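Side-chain contacts in protein kinase domain-containing protein (Chaetomium thermophilum, PDB 6Z3U), which probably transfers phosphate from ATP to serine and threonine residues of other proteins, as the cyclin-dependent kinase subunit of a CAK complex: residues W260-P263 / P264-F268; M302-I305 / T306-K310. All coordinates share one frame; numbering follows the deposited sequence.

Interaction 1: W260-P263 / P264-F268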
loop_
_atom_site.group_PDB
_atom_site.type_symbol
_atom_site.label_atom_id
_atom_site.label_comp_id
_atom_site.label_asym_id
_atom_site.label_seq_id
_atom_site.Cartn_x
_atom_site.Cartn_y
_atom_site.Cartn_z
ATOM N N TRP B 260 16.770 -18.932 1.421
ATOM C CA TRP B 260 17.859 -18.989 0.451
ATOM C C TRP B 260 18.165 -17.632 -0.169
ATOM O O TRP B 260 19.262 -17.446 -0.706
ATOM C CB TRP B 260 17.522 -19.994 -0.649
ATOM C CG TRP B 260 17.313 -21.390 -0.148
ATOM C CD1 TRP B 260 17.499 -21.843 1.127
ATOM C CD2 TRP B 260 16.866 -22.519 -0.912
ATOM N NE1 TRP B 260 17.205 -23.183 1.202
ATOM C CE2 TRP B 260 16.810 -23.620 -0.035
ATOM C CE3 TRP B 260 16.508 -22.703 -2.249
ATOM C CZ2 TRP B 260 16.411 -24.887 -0.452
ATOM C CZ3 TRP B 260 16.113 -23.962 -2.662
ATOM C CH2 TRP B 260 16.069 -25.037 -1.766
ATOM N N TYR B 261 17.221 -16.693 -0.124
ATOM C CA TYR B 261 17.397 -15.371 -0.710
ATOM C C TYR B 261 17.399 -14.270 0.343
ATOM O O TYR B 261 17.388 -13.086 -0.012
ATOM C CB TYR B 261 16.300 -15.114 -1.746
ATOM C CG TYR B 261 16.120 -16.268 -2.709
ATOM C CD1 TYR B 261 15.303 -17.344 -2.384
ATOM C CD2 TYR B 261 16.782 -16.294 -3.928
ATOM C CE1 TYR B 261 15.141 -18.404 -3.248
ATOM C CE2 TYR B 261 16.625 -17.356 -4.803
ATOM C CZ TYR B 261 15.803 -18.406 -4.453
ATOM O OH TYR B 261 15.637 -19.466 -5.310
ATOM N N ARG B 262 17.428 -14.633 1.631
ATOM C CA ARG B 262 17.359 -13.654 2.713
ATOM C C ARG B 262 18.714 -12.977 2.884
ATOM O O ARG B 262 19.738 -13.665 2.945
ATOM C CB ARG B 262 16.973 -14.330 4.026
ATOM C CG ARG B 262 16.370 -13.391 5.061
ATOM C CD ARG B 262 16.256 -14.057 6.428
ATOM N NE ARG B 262 15.652 -15.386 6.388
ATOM C CZ ARG B 262 14.351 -15.631 6.286
ATOM N NH1 ARG B 262 13.484 -14.633 6.206
ATOM N NH2 ARG B 262 13.919 -16.885 6.264
ATOM N N PRO B 263 18.769 -11.650 2.971
ATOM C CA PRO B 263 20.061 -10.979 3.145
ATOM C C PRO B 263 20.591 -11.184 4.551
ATOM O O PRO B 263 19.835 -11.555 5.462
ATOM C CB PRO B 263 19.733 -9.503 2.878
ATOM C CG PRO B 263 18.301 -9.373 3.241
ATOM C CD PRO B 263 17.656 -10.686 2.887
ATOM N N PRO B 264 21.886 -10.940 4.775
ATOM C CA PRO B 264 22.440 -11.171 6.120
ATOM C C PRO B 264 21.835 -10.277 7.189
ATOM O O PRO B 264 21.650 -10.724 8.328
ATOM C CB PRO B 264 23.943 -10.911 5.929
ATOM C CG PRO B 264 24.047 -10.095 4.678
ATOM C CD PRO B 264 22.920 -10.544 3.804
ATOM N N GLU B 265 21.530 -9.018 6.864
ATOM C CA GLU B 265 20.985 -8.124 7.880
ATOM C C GLU B 265 19.644 -8.627 8.398
ATOM O O GLU B 265 19.324 -8.435 9.577
ATOM C CB GLU B 265 20.862 -6.701 7.323
ATOM C CG GLU B 265 19.881 -6.517 6.169
ATOM C CD GLU B 265 20.553 -6.535 4.805
ATOM O OE1 GLU B 265 21.593 -7.211 4.654
ATOM O OE2 GLU B 265 20.040 -5.862 3.884
ATOM N N LEU B 266 18.856 -9.287 7.547
ATOM C CA LEU B 266 17.597 -9.867 8.004
ATOM C C LEU B 266 17.838 -11.162 8.771
ATOM O O LEU B 266 17.145 -11.440 9.756
ATOM C CB LEU B 266 16.665 -10.110 6.816
ATOM C CG LEU B 266 15.575 -9.059 6.585
ATOM C CD1 LEU B 266 16.127 -7.645 6.674
ATOM C CD2 LEU B 266 14.900 -9.276 5.239
ATOM N N LEU B 267 18.822 -11.956 8.342
ATOM C CA LEU B 267 19.202 -13.135 9.112
ATOM C C LEU B 267 19.626 -12.751 10.522
ATOM O O LEU B 267 19.426 -13.524 11.466
ATOM C CB LEU B 267 20.336 -13.884 8.407
ATOM C CG LEU B 267 19.975 -14.665 7.139
ATOM C CD1 LEU B 267 21.210 -14.931 6.305
ATOM C CD2 LEU B 267 19.288 -15.975 7.488
ATOM N N PHE B 268 20.193 -11.560 10.687
ATOM C CA PHE B 268 20.615 -11.066 11.988
ATOM C C PHE B 268 19.501 -10.338 12.733
ATOM O O PHE B 268 19.766 -9.725 13.772
ATOM C CB PHE B 268 21.826 -10.145 11.821
ATOM C CG PHE B 268 23.035 -10.827 11.230
ATOM C CD1 PHE B 268 23.260 -12.181 11.432
ATOM C CD2 PHE B 268 23.943 -10.112 10.467
ATOM C CE1 PHE B 268 24.368 -12.803 10.891
ATOM C CE2 PHE B 268 25.052 -10.732 9.925
ATOM C CZ PHE B 268 25.263 -12.077 10.136
#

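Interaction 2: M302-I305 / T306-K310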
loop_
_atom_site.group_PDB
_atom_site.type_symbol
_atom_site.label_atom_id
_atom_site.label_comp_id
_atom_site.label_asym_id
_atom_site.label_seq_id
_atom_site.Cartn_x
_atom_site.Cartn_y
_atom_site.Cartn_z
ATOM N N MET B 302 21.080 -20.875 10.684
ATOM C CA MET B 302 22.505 -21.043 10.952
ATOM C C MET B 302 23.228 -21.567 9.718
ATOM O O MET B 302 24.373 -21.184 9.452
ATOM C CB MET B 302 22.718 -21.977 12.143
ATOM C CG MET B 302 22.196 -21.419 13.460
ATOM S SD MET B 302 22.819 -22.293 14.910
ATOM C CE MET B 302 22.380 -23.983 14.509
ATOM N N GLU B 303 22.581 -22.455 8.957
ATOM C CA GLU B 303 23.172 -22.902 7.701
ATOM C C GLU B 303 23.250 -21.754 6.702
ATOM O O GLU B 303 24.261 -21.596 6.009
ATOM C CB GLU B 303 22.367 -24.062 7.113
ATOM C CG GLU B 303 22.487 -25.370 7.885
ATOM C CD GLU B 303 21.860 -26.545 7.152
ATOM O OE1 GLU B 303 22.033 -26.645 5.917
ATOM O OE2 GLU B 303 21.192 -27.371 7.812
ATOM N N GLN B 304 22.199 -20.937 6.622
ATOM C CA GLN B 304 22.235 -19.795 5.714
ATOM C C GLN B 304 23.334 -18.819 6.114
ATOM O O GLN B 304 24.066 -18.311 5.256
ATOM C CB GLN B 304 20.879 -19.094 5.693
ATOM C CG GLN B 304 20.695 -18.155 4.516
ATOM C CD GLN B 304 20.689 -18.880 3.186
ATOM O OE1 GLN B 304 20.441 -20.084 3.122
ATOM N NE2 GLN B 304 20.971 -18.147 2.115
ATOM N N ILE B 305 23.482 -18.568 7.416
ATOM C CA ILE B 305 24.552 -17.692 7.884
ATOM C C ILE B 305 25.909 -18.298 7.548
ATOM O O ILE B 305 26.803 -17.618 7.029
ATOM C CB ILE B 305 24.411 -17.430 9.394
ATOM C CG1 ILE B 305 23.174 -16.569 9.671
ATOM C CG2 ILE B 305 25.672 -16.765 9.935
ATOM C CD1 ILE B 305 22.828 -16.449 11.132
ATOM N N THR B 306 26.082 -19.589 7.839
ATOM C CA THR B 306 27.349 -20.247 7.541
ATOM C C THR B 306 27.631 -20.233 6.045
ATOM O O THR B 306 28.773 -20.018 5.622
ATOM C CB THR B 306 27.331 -21.681 8.068
ATOM O OG1 THR B 306 27.087 -21.673 9.479
ATOM C CG2 THR B 306 28.655 -22.371 7.794
ATOM N N LEU B 307 26.599 -20.444 5.226
ATOM C CA LEU B 307 26.798 -20.468 3.782
ATOM C C LEU B 307 27.255 -19.109 3.271
ATOM O O LEU B 307 28.172 -19.024 2.448
ATOM C CB LEU B 307 25.513 -20.902 3.082
ATOM C CG LEU B 307 25.199 -22.400 3.103
ATOM C CD1 LEU B 307 23.834 -22.668 2.480
ATOM C CD2 LEU B 307 26.274 -23.193 2.383
ATOM N N ILE B 308 26.633 -18.030 3.750
ATOM C CA ILE B 308 27.054 -16.699 3.325
ATOM C C ILE B 308 28.494 -16.448 3.752
ATOM O O ILE B 308 29.292 -15.880 2.997
ATOM C CB ILE B 308 26.096 -15.628 3.873
ATOM C CG1 ILE B 308 24.707 -15.812 3.257
ATOM C CG2 ILE B 308 26.631 -14.236 3.574
ATOM C CD1 ILE B 308 23.638 -14.929 3.858
ATOM N N CYS B 309 28.852 -16.874 4.966
ATOM C CA CYS B 309 30.235 -16.742 5.412
ATOM C C CYS B 309 31.179 -17.528 4.509
ATOM O O CYS B 309 32.280 -17.064 4.191
ATOM C CB CYS B 309 30.367 -17.213 6.861
ATOM S SG CYS B 309 29.623 -16.112 8.094
ATOM N N LYS B 310 30.763 -18.721 4.083
ATOM C CA LYS B 310 31.643 -19.573 3.292
ATOM C C LYS B 310 31.829 -19.017 1.885
ATOM O O LYS B 310 32.957 -18.927 1.386
ATOM C CB LYS B 310 31.083 -20.998 3.253
ATOM C CG LYS B 310 31.925 -22.000 2.476
ATOM C CD LYS B 310 31.177 -23.314 2.289
ATOM C CE LYS B 310 31.946 -24.288 1.401
ATOM N NZ LYS B 310 33.108 -24.914 2.095
#

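Interaction 1: W260-P263 / P264-F268
Two side chains from the first turn of helix 264-267 meet the rim of the Pro263 ring, both from the same side of its mean plane. Glu265 brings its carboxylate obliquely to the CB corner, OE1 ending 3.4 Å from Pro263 CB, while Leu266 reaches the CG-CD edge with one methyl, CD2 standing 3.9 Å from Pro263 CD. Glu265 gets there with CG held between its backbone N and carbonyl carbon (chi1 64°) and a bend at chi2 that folds the acid back over the helix start. Pro264 suits the first helical position, where a backbone N-H would have no acceptor within the helix; Pro263 before it gives its carbonyl to the first turn: Leu267 N donates to Pro263 O at 3.1 Å in a fairly straight bond (164°), and Leu266 N adds a weak one.

Arg262 packs its aliphatic part against Leu266 and Leu267. The side chains of Arg262 and Leu266 cross at about a right angle, with Arg262 CG 3.7 Å from Leu266 CB, and CD meets Leu267 CD2, a methyl that also sits at the edge of the guanidinium. This sequence is the APE motif closing the kinase activation segment, with a proline in place of its alanine, and its glutamate makes the buried salt bridge to Arg371 expected of the family. With an alanine at Glu265, Arg371 would probably be left without its countercharge and a gap opened beside the Pro263 ring. The turn is walled by helix 276-291, where Trp280 backs Pro263 and Val277 backs Glu265 and Leu266, and by helix 301-311, where Gln304 and Ile308 receive Leu267.

Interaction 2: M302-I305 / T306-K310
Thr306 reaches back to Met302 because its OG1 stands anti to its own carbonyl carbon, beside the backbone N (chi1 -58°), with CG2 left anti to N. From that rotamer the hydroxyl donates to Met302 O at 2.8 Å, the same oxygen that accepts Thr306 N one helical turn back. The two donors come from opposite faces of the carbonyl plane, each tilted from it by about 30°, and so share one acceptor.

The next three residues repeat the backbone pattern without a second hydroxyl: Leu307 N bonds to Glu303 O, Ile308 N to Gln304 O and Cys309 N to Ile305 O. CG of Leu307 and CG1 of Ile308, each anti to its own carbonyl carbon, lie alongside the carbonyl four residues back. Ile305 and Cys309 follow one another along a buried side, CG2 of Ile305 only loosely meeting SG of Cys309 at 4.4 Å. Large apolar isoleucines suit the inner face, where Leu267 and Trp330 pack on Ile305. Gln304 is buried too, but its amide is satisfied by Gly298 N and Leu296 O, which fix both ends of the group.

Chemically, then, threonine serves the partly exposed face well: its hydroxyl, which would otherwise need water or another partner, is spent within the helix, while cohesion inward comes from hydrocarbon and from the amide of Gln304.

Overall arrangement
The residues that touch in interaction 1 are all buried, whereas interaction 2 is only partly so, carrying Met302 and Lys310 on its outer side. Both belong to the kinase's helical C-terminal lobe, one starting a short helix and the other spanning almost all of helix 301-311. Where 260-268 relies on prolines, one of whose carbonyls accepts from the first helical turn, and an acid with a charged partner, 302-310 relies on regular helical bonds and a threonine hydroxyl. The two pack together directly: Leu267 CD1 comes 3.4 Å from Ile308 CD1, and Phe268 CE1 meets Ile305 CD1 at 4.0 Å. Mostly hydrocarbon, with the side chain of Gln304, joins the end of the activation segment to the later helix.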